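Local coordinates for protein CbsA (Xanthomonas oryzae pv. oryzae, PDB 5XYH) that probably hydrolyses cellulose as a family 6 exoglucanase, releasing cellobiose, and serves as a cell-wall degrading enzyme of this rice pathogen, at residues T309-N314 and V320-V325; N236-H241 and L329-W334. All blocks are in the same frame, centred on the assembly; numbering follows the deposited sequence.

Interaction 1 (T309-N314 and V320-V325); sequences TSASGN and VNSGRV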
ATOM      1  N   THR A 309      10.276   8.773  22.879  1.00 18.88           N
ATOM      2  CA  THR A 309      10.883  10.053  22.548  1.00 18.95           C
ATOM      3  C   THR A 309      12.402   9.998  22.560  1.00 19.13           C
ATOM      4  O   THR A 309      13.048  10.996  22.217  1.00 19.83           O
ATOM      5  CB  THR A 309      10.407  11.131  23.528  1.00 19.30           C
ATOM      6  OG1 THR A 309      10.643  10.675  24.861  1.00 22.25           O
ATOM      7  CG2 THR A 309       8.911  11.403  23.350  1.00 19.75           C
ATOM      8  N   SER A 310      12.985   8.862  22.931  1.00 17.74           N
ATOM      9  CA  SER A 310      14.432   8.707  22.998  1.00 18.93           C
ATOM     10  C   SER A 310      14.757   7.219  22.971  1.00 18.65           C
ATOM     11  O   SER A 310      13.865   6.369  23.032  1.00 19.49           O
ATOM     12  CB  SER A 310      14.998   9.362  24.260  1.00 19.46           C
ATOM     13  OG  SER A 310      14.583   8.637  25.405  1.00 21.52           O
ATOM     14  N   ALA A 311      16.056   6.914  22.899  1.00 18.68           N
ATOM     15  CA  ALA A 311      16.553   5.545  22.947  1.00 18.33           C
ATOM     16  C   ALA A 311      17.705   5.437  23.938  1.00 19.35           C
ATOM     17  O   ALA A 311      18.567   6.320  24.002  1.00 18.33           O
ATOM     18  CB  ALA A 311      17.011   5.063  21.571  1.00 16.82           C
ATOM     19  N   SER A 312      17.731   4.338  24.687  1.00 18.53           N
ATOM     20  CA  SER A 312      18.735   4.155  25.724  1.00 19.51           C
ATOM     21  C   SER A 312      18.869   2.667  25.995  1.00 19.91           C
ATOM     22  O   SER A 312      17.889   1.924  25.910  1.00 19.69           O
ATOM     23  CB  SER A 312      18.351   4.900  27.008  1.00 20.28           C
ATOM     24  OG  SER A 312      19.405   4.879  27.954  1.00 22.46           O
ATOM     25  N   GLY A 313      20.072   2.240  26.321  1.00 19.38           N
ATOM     26  CA  GLY A 313      20.286   0.837  26.616  1.00 19.95           C
ATOM     27  C   GLY A 313      21.716   0.457  26.296  1.00 20.67           C
ATOM     28  O   GLY A 313      22.354   0.986  25.395  1.00 20.33           O
ATOM     29  N   ASN A 314      22.240  -0.499  27.061  1.00 21.01           N
ATOM     30  CA  ASN A 314      23.630  -0.900  26.944  1.00 20.76           C
ATOM     31  C   ASN A 314      23.821  -2.109  26.031  1.00 21.36           C
ATOM     32  O   ASN A 314      24.916  -2.673  25.983  1.00 21.06           O
ATOM     33  CB  ASN A 314      24.190  -1.167  28.343  1.00 23.95           C
ATOM     34  CG  ASN A 314      25.693  -1.088  28.379  1.00 26.05           C
ATOM     35  OD1 ASN A 314      26.299  -0.285  27.666  1.00 28.61           O
ATOM     36  ND2 ASN A 314      26.313  -1.918  29.215  1.00 26.96           N
ATOM     37  N   VAL A 320      17.313  -0.491  20.699  1.00 16.20           N
ATOM     38  CA  VAL A 320      16.352  -0.436  19.596  1.00 15.64           C
ATOM     39  C   VAL A 320      14.924  -0.537  20.123  1.00 15.50           C
ATOM     40  O   VAL A 320      14.047   0.251  19.745  1.00 15.31           O
ATOM     41  CB  VAL A 320      16.665  -1.546  18.572  1.00 15.15           C
ATOM     42  CG1 VAL A 320      15.451  -1.858  17.691  1.00 14.35           C
ATOM     43  CG2 VAL A 320      17.876  -1.151  17.715  1.00 14.64           C
ATOM     44  N   ASN A 321      14.671  -1.500  21.020  1.00 15.25           N
ATOM     45  CA  ASN A 321      13.313  -1.678  21.542  1.00 16.00           C
ATOM     46  C   ASN A 321      12.869  -0.502  22.407  1.00 16.24           C
ATOM     47  O   ASN A 321      11.671  -0.222  22.494  1.00 16.18           O
ATOM     48  CB  ASN A 321      13.197  -2.988  22.333  1.00 14.94           C
ATOM     49  CG  ASN A 321      13.395  -4.209  21.464  1.00 16.43           C
ATOM     50  OD1 ASN A 321      13.205  -4.151  20.243  1.00 15.09           O
ATOM     51  ND2 ASN A 321      13.778  -5.331  22.083  1.00 17.03           N
ATOM     52  N   SER A 322      13.803   0.193  23.058  1.00 16.83           N
ATOM     53  CA  SER A 322      13.396   1.393  23.779  1.00 16.91           C
ATOM     54  C   SER A 322      12.983   2.502  22.825  1.00 17.36           C
ATOM     55  O   SER A 322      12.071   3.274  23.136  1.00 18.20           O
ATOM     56  CB  SER A 322      14.525   1.888  24.688  1.00 18.03           C
ATOM     57  OG  SER A 322      15.544   2.528  23.944  1.00 18.17           O
ATOM     58  N   GLY A 323      13.615   2.588  21.655  1.00 15.97           N
ATOM     59  CA  GLY A 323      13.455   3.769  20.825  1.00 16.32           C
ATOM     60  C   GLY A 323      12.573   3.663  19.596  1.00 15.70           C
ATOM     61  O   GLY A 323      12.075   4.683  19.105  1.00 16.02           O
ATOM     62  N   ARG A 324      12.382   2.457  19.067  1.00 15.59           N
ATOM     63  CA  ARG A 324      11.610   2.319  17.838  1.00 14.16           C
ATOM     64  C   ARG A 324      10.163   2.735  18.062  1.00 14.69           C
ATOM     65  O   ARG A 324       9.538   2.373  19.071  1.00 14.49           O
ATOM     66  CB  ARG A 324      11.681   0.882  17.316  1.00 14.18           C
ATOM     67  CG  ARG A 324      11.193  -0.221  18.261  1.00 13.97           C
ATOM     68  CD  ARG A 324      11.422  -1.574  17.572  1.00 14.10           C
ATOM     69  NE  ARG A 324      11.335  -2.763  18.431  1.00 13.74           N
ATOM     70  CZ  ARG A 324      10.263  -3.544  18.519  1.00 14.24           C
ATOM     71  NH1 ARG A 324       9.176  -3.237  17.830  1.00 14.05           N
ATOM     72  NH2 ARG A 324      10.268  -4.624  19.306  1.00 14.30           N
ATOM     73  N   VAL A 325       9.625   3.517  17.121  1.00 14.43           N
ATOM     74  CA  VAL A 325       8.215   3.865  17.234  1.00 13.95           C
ATOM     75  C   VAL A 325       7.347   2.750  16.649  1.00 13.45           C
ATOM     76  O   VAL A 325       6.224   2.540  17.104  1.00 13.51           O
ATOM     77  CB  VAL A 325       7.922   5.236  16.589  1.00 14.34           C
ATOM     78  CG1 VAL A 325       8.724   6.326  17.303  1.00 15.35           C
ATOM     79  CG2 VAL A 325       8.229   5.242  15.083  1.00 13.89           C
TER
HETATM   80  O   HOH W   1      12.433   5.275  25.297  1.00 22.02           O
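Ser322 meets the extended backbone of 309-314 head-on, its hydroxyl aimed at the peptide between Ala311 and Ser312. The nearly straight bond from Ser312 N to Ser322 OG spans 2.9 Å, with 167° at the hydrogen. Rotation of OG to the site between the backbone N and the carbonyl carbon (chi1 75°) lets the same oxygen also bond to Tyr319 O, three residues earlier in the helix, so the hydroxyl is held from both sides of the contact. Its CB follows behind, 3.6 Å from Ser312 O. The side chain of Ser312 itself starts off away from the helix and leaves the work to its main chain.

Ala311 lies alongside. Its methyl carbon CB rests 3.8 Å from Ser322 OG and 3.9 Å from Gly323 CA. Because Gly323 carries no side chain, the two segments close to 4.2 Å between Ala311 CA and Gly323 CA. Ser322 and Gly323 lie in the last turn of helix 316-323, in a long excursion that follows strand 292-296 of the family 6 glycoside hydrolase domain; the loop entering the helix thus folds back against the end of that same helix, at the protein surface. Arg324 is where the helical backbone angles end.

Ser310 uses its carbonyl instead of its side chain. Gly323 CA approaches Ser310 O at 3.4 Å in a C-H...O contact, and one water donates to both Ser310 O and Ser322 O, bridging the two backbones. Arg324 turns away from this interface, gripping Asn321 OD1 side-on with NE and NH2: the oxygen lies in the guanidinium plane, while both nitrogens approach from one face of the amide. Its NH1 bonds to Asp326 O and Arg328 O, and Phe262 contributes a cation-pi contact.

Interaction 2 (N236-H241 and L329-W334); sequences NYTPLH and LHRGNW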
ATOM      1  N   ASN A 236       0.727  -1.195   4.382  1.00 11.34           N
ATOM      2  CA  ASN A 236       1.532  -1.633   5.516  1.00 12.43           C
ATOM      3  C   ASN A 236       1.673  -0.506   6.539  1.00 11.81           C
ATOM      4  O   ASN A 236       1.007   0.537   6.455  1.00 11.65           O
ATOM      5  CB  ASN A 236       2.909  -2.160   5.070  1.00 12.14           C
ATOM      6  CG  ASN A 236       3.418  -3.289   5.977  1.00 13.74           C
ATOM      7  OD1 ASN A 236       3.861  -3.045   7.111  1.00 13.72           O
ATOM      8  ND2 ASN A 236       3.339  -4.530   5.487  1.00 13.79           N
ATOM      9  N   TYR A 237       2.588  -0.705   7.493  1.00 11.59           N
ATOM     10  CA  TYR A 237       2.645   0.093   8.710  1.00 12.22           C
ATOM     11  C   TYR A 237       4.019   0.686   9.024  1.00 11.89           C
ATOM     12  O   TYR A 237       4.188   1.285  10.093  1.00 11.72           O
ATOM     13  CB  TYR A 237       2.213  -0.773   9.904  1.00 11.84           C
ATOM     14  CG  TYR A 237       0.826  -1.399   9.796  1.00 11.73           C
ATOM     15  CD1 TYR A 237       0.631  -2.631   9.176  1.00 12.66           C
ATOM     16  CD2 TYR A 237      -0.281  -0.756  10.338  1.00 11.71           C
ATOM     17  CE1 TYR A 237      -0.649  -3.219   9.115  1.00 12.63           C
ATOM     18  CE2 TYR A 237      -1.555  -1.316  10.276  1.00 12.73           C
ATOM     19  CZ  TYR A 237      -1.739  -2.546   9.662  1.00 13.09           C
ATOM     20  OH  TYR A 237      -3.016  -3.081   9.613  1.00 12.44           O
ATOM     21  N   THR A 238       5.004   0.510   8.162  1.00 12.48           N
ATOM     22  CA  THR A 238       6.362   0.901   8.520  1.00 12.76           C
ATOM     23  C   THR A 238       6.444   2.418   8.610  1.00 12.37           C
ATOM     24  O   THR A 238       5.938   3.115   7.721  1.00 13.75           O
ATOM     25  CB  THR A 238       7.356   0.352   7.497  1.00 13.31           C
ATOM     26  OG1 THR A 238       7.285  -1.082   7.502  1.00 12.59           O
ATOM     27  CG2 THR A 238       8.771   0.778   7.850  1.00 12.99           C
ATOM     28  N   PRO A 239       7.032   2.967   9.666  1.00 13.03           N
ATOM     29  CA  PRO A 239       6.941   4.414   9.878  1.00 12.70           C
ATOM     30  C   PRO A 239       7.654   5.217   8.797  1.00 13.46           C
ATOM     31  O   PRO A 239       8.565   4.742   8.116  1.00 12.72           O
ATOM     32  CB  PRO A 239       7.589   4.621  11.251  1.00 13.96           C
ATOM     33  CG  PRO A 239       8.348   3.380  11.548  1.00 13.79           C
ATOM     34  CD  PRO A 239       7.658   2.269  10.807  1.00 12.74           C
ATOM     35  N   LEU A 240       7.179   6.449   8.625  1.00 13.64           N
ATOM     36  CA  LEU A 240       7.841   7.411   7.746  1.00 14.19           C
ATOM     37  C   LEU A 240       9.272   7.657   8.198  1.00 15.96           C
ATOM     38  O   LEU A 240      10.210   7.626   7.389  1.00 16.02           O
ATOM     39  CB  LEU A 240       7.038   8.713   7.737  1.00 14.66           C
ATOM     40  CG  LEU A 240       7.365   9.770   6.685  1.00 15.55           C
ATOM     41  CD1 LEU A 240       7.290   9.164   5.301  1.00 15.28           C
ATOM     42  CD2 LEU A 240       6.410  10.961   6.824  1.00 16.50           C
ATOM     43  N   HIS A 241       9.459   7.889   9.498  1.00 15.56           N
ATOM     44  CA  HIS A 241      10.775   8.051  10.092  1.00 16.48           C
ATOM     45  C   HIS A 241      10.845   7.272  11.396  1.00 15.78           C
ATOM     46  O   HIS A 241       9.847   7.128  12.112  1.00 16.25           O
ATOM     47  CB  HIS A 241      11.115   9.515  10.404  1.00 16.98           C
ATOM     48  CG  HIS A 241      10.940  10.446   9.247  1.00 16.65           C
ATOM     49  ND1 HIS A 241      11.811  10.481   8.181  1.00 18.13           N
ATOM     50  CD2 HIS A 241      10.006  11.396   9.004  1.00 17.47           C
ATOM     51  CE1 HIS A 241      11.413  11.401   7.319  1.00 17.13           C
ATOM     52  NE2 HIS A 241      10.320  11.970   7.794  1.00 18.09           N
ATOM     53  N   LEU A 329       5.609  -6.889  16.855  1.00 13.70           N
ATOM     54  CA  LEU A 329       6.391  -8.021  17.346  1.00 13.92           C
ATOM     55  C   LEU A 329       7.461  -8.441  16.340  1.00 14.83           C
ATOM     56  O   LEU A 329       8.501  -9.001  16.728  1.00 14.27           O
ATOM     57  CB  LEU A 329       5.461  -9.198  17.664  1.00 15.37           C
ATOM     58  CG  LEU A 329       4.335  -8.881  18.656  1.00 15.03           C
ATOM     59  CD1 LEU A 329       3.369 -10.049  18.753  1.00 16.15           C
ATOM     60  CD2 LEU A 329       4.928  -8.552  20.026  1.00 15.52           C
ATOM     61  N   HIS A 330       7.227  -8.165  15.058  1.00 14.13           N
ATOM     62  CA  HIS A 330       8.084  -8.584  13.963  1.00 14.99           C
ATOM     63  C   HIS A 330       7.689  -7.749  12.761  1.00 14.48           C
ATOM     64  O   HIS A 330       6.498  -7.527  12.533  1.00 14.58           O
ATOM     65  CB  HIS A 330       7.906 -10.080  13.660  1.00 15.45           C
ATOM     66  CG  HIS A 330       8.979 -10.663  12.799  1.00 16.08           C
ATOM     67  ND1 HIS A 330       9.040 -10.451  11.439  1.00 16.48           N
ATOM     68  CD2 HIS A 330      10.032 -11.455  13.103  1.00 16.65           C
ATOM     69  CE1 HIS A 330      10.093 -11.073  10.943  1.00 16.67           C
ATOM     70  NE2 HIS A 330      10.713 -11.690  11.933  1.00 18.27           N
ATOM     71  N   ARG A 331       8.675  -7.280  11.996  1.00 14.79           N
ATOM     72  CA  ARG A 331       8.340  -6.448  10.842  1.00 14.45           C
ATOM     73  C   ARG A 331       7.550  -7.210   9.775  1.00 15.30           C
ATOM     74  O   ARG A 331       6.966  -6.578   8.889  1.00 15.50           O
ATOM     75  CB  ARG A 331       9.633  -5.832  10.263  1.00 15.04           C
ATOM     76  CG  ARG A 331      10.437  -5.047  11.313  1.00 13.78           C
ATOM     77  CD  ARG A 331      11.647  -4.358  10.726  1.00 14.65           C
ATOM     78  NE  ARG A 331      11.251  -3.134  10.049  1.00 15.26           N
ATOM     79  CZ  ARG A 331      11.947  -2.556   9.072  1.00 15.97           C
ATOM     80  NH1 ARG A 331      13.090  -3.081   8.653  1.00 15.63           N
ATOM     81  NH2 ARG A 331      11.493  -1.444   8.517  1.00 15.55           N
ATOM     82  N   GLY A 332       7.489  -8.537   9.849  1.00 15.04           N
ATOM     83  CA  GLY A 332       6.705  -9.312   8.901  1.00 15.37           C
ATOM     84  C   GLY A 332       5.216  -9.375   9.181  1.00 14.53           C
ATOM     85  O   GLY A 332       4.470  -9.917   8.358  1.00 14.19           O
ATOM     86  N   ASN A 333       4.772  -8.833  10.315  1.00 14.11           N
ATOM     87  CA  ASN A 333       3.361  -8.860  10.703  1.00 14.25           C
ATOM     88  C   ASN A 333       2.613  -7.727  10.001  1.00 14.16           C
ATOM     89  O   ASN A 333       2.810  -6.547  10.314  1.00 13.44           O
ATOM     90  CB  ASN A 333       3.228  -8.731  12.214  1.00 13.75           C
ATOM     91  CG  ASN A 333       3.744  -9.949  12.948  1.00 13.87           C
ATOM     92  OD1 ASN A 333       3.957 -11.008  12.356  1.00 14.45           O
ATOM     93  ND2 ASN A 333       3.935  -9.811  14.242  1.00 15.26           N
ATOM     94  N   TRP A 334       1.711  -8.087   9.092  1.00 13.43           N
ATOM     95  CA  TRP A 334       1.074  -7.123   8.218  1.00 13.02           C
ATOM     96  C   TRP A 334      -0.417  -6.936   8.453  1.00 13.58           C
ATOM     97  O   TRP A 334      -1.011  -6.053   7.832  1.00 12.75           O
ATOM     98  CB  TRP A 334       1.268  -7.548   6.763  1.00 14.23           C
ATOM     99  CG  TRP A 334       0.774  -8.963   6.496  1.00 13.62           C
ATOM    100  CD1 TRP A 334       1.499 -10.113   6.593  1.00 14.85           C
ATOM    101  CD2 TRP A 334      -0.548  -9.357   6.086  1.00 13.76           C
ATOM    102  NE1 TRP A 334       0.718 -11.201   6.266  1.00 14.32           N
ATOM    103  CE2 TRP A 334      -0.541 -10.763   5.947  1.00 14.49           C
ATOM    104  CE3 TRP A 334      -1.732  -8.657   5.809  1.00 14.30           C
ATOM    105  CZ2 TRP A 334      -1.670 -11.478   5.551  1.00 14.15           C
ATOM    106  CZ3 TRP A 334      -2.858  -9.372   5.421  1.00 13.86           C
ATOM    107  CH2 TRP A 334      -2.816 -10.768   5.289  1.00 14.27           C
TER
HETATM  108  O   HOH W   2       4.885  -6.550   7.141  1.00 15.71           O
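Tyr237 presents the edge of its ring to the backbone of Trp334, and this is the closest approach between 236-241 and 329-334. Trp334 O sits in the ring plane, 3.1 Å from Tyr237 CE1, so the carbonyl faces the slightly positive C-H rim. The bond from CA to CB already points at 329-334, and chi1 of -57°, with CG anti to the carbonyl carbon, sets the CE1 edge beside Trp334 O. The phenol oxygen OH is bonded to Asp367 OD2 and Gln337 N, which should limit movement of the ring.

Two van der Waals contacts join the segments elsewhere. Thr238 CG2 touches the guanidinium of Arg331 at its rim, 3.6 Å from NH2, the two side chains crossing at about a right angle. CG2, anti to the backbone N, faces the arginine, while OG1 is bonded to His196 ND1; a bend in the arginine chain (chi3 79°) brings the head group there, and its NH1 bonds to Val268 O. Asn236 ND2 packs against Trp334 CB at 3.9 Å, whereas the indole leads away.

The polar link between the segments is a bridge through one water, which accepts from Asn236 ND2 at 3.0 Å and donates to Arg331 O at 2.7 Å. Each segment is also braced from within. Asn236 OD1 accepts the backbone N-H of Tyr237 and a bond from Arg328 NH1. His330 to Asn333 make a type I beta turn closed by Asn333 N to His330 O, and His330 ND1 takes the N-H of Gly332 nearly in its ring plane.

Both segments are loops: 236-241 follows the parallel strand 229-232, with Thr238 resting on Glu271 at the start of helix 271-284, while 329-334 lies in the loop that runs from helix 316-323 to strand 347-351.

The centres of the two contacts are about 16 Å apart, and interaction 1 falls within the chain stretch that interaction 2 brings together. Interaction 1 is peripheral, about 27 Å from the centre of the chain; interaction 2 is buried, about 12 Å from it. They meet at Val325, whose CG2 packs 3.9 Å from both Pro239 CB and His241 O. Arg328 couples them further, since its carbonyl accepts from Arg324 NH1 while its own NH1 reaches Asn236 OD1 and Asn333 O. Phe262 likewise touches both Arg324 and Arg331. Segment 236-241 lies in the loop after strand 229-232, where family 6 enzymes probably place part of the active-site cleft.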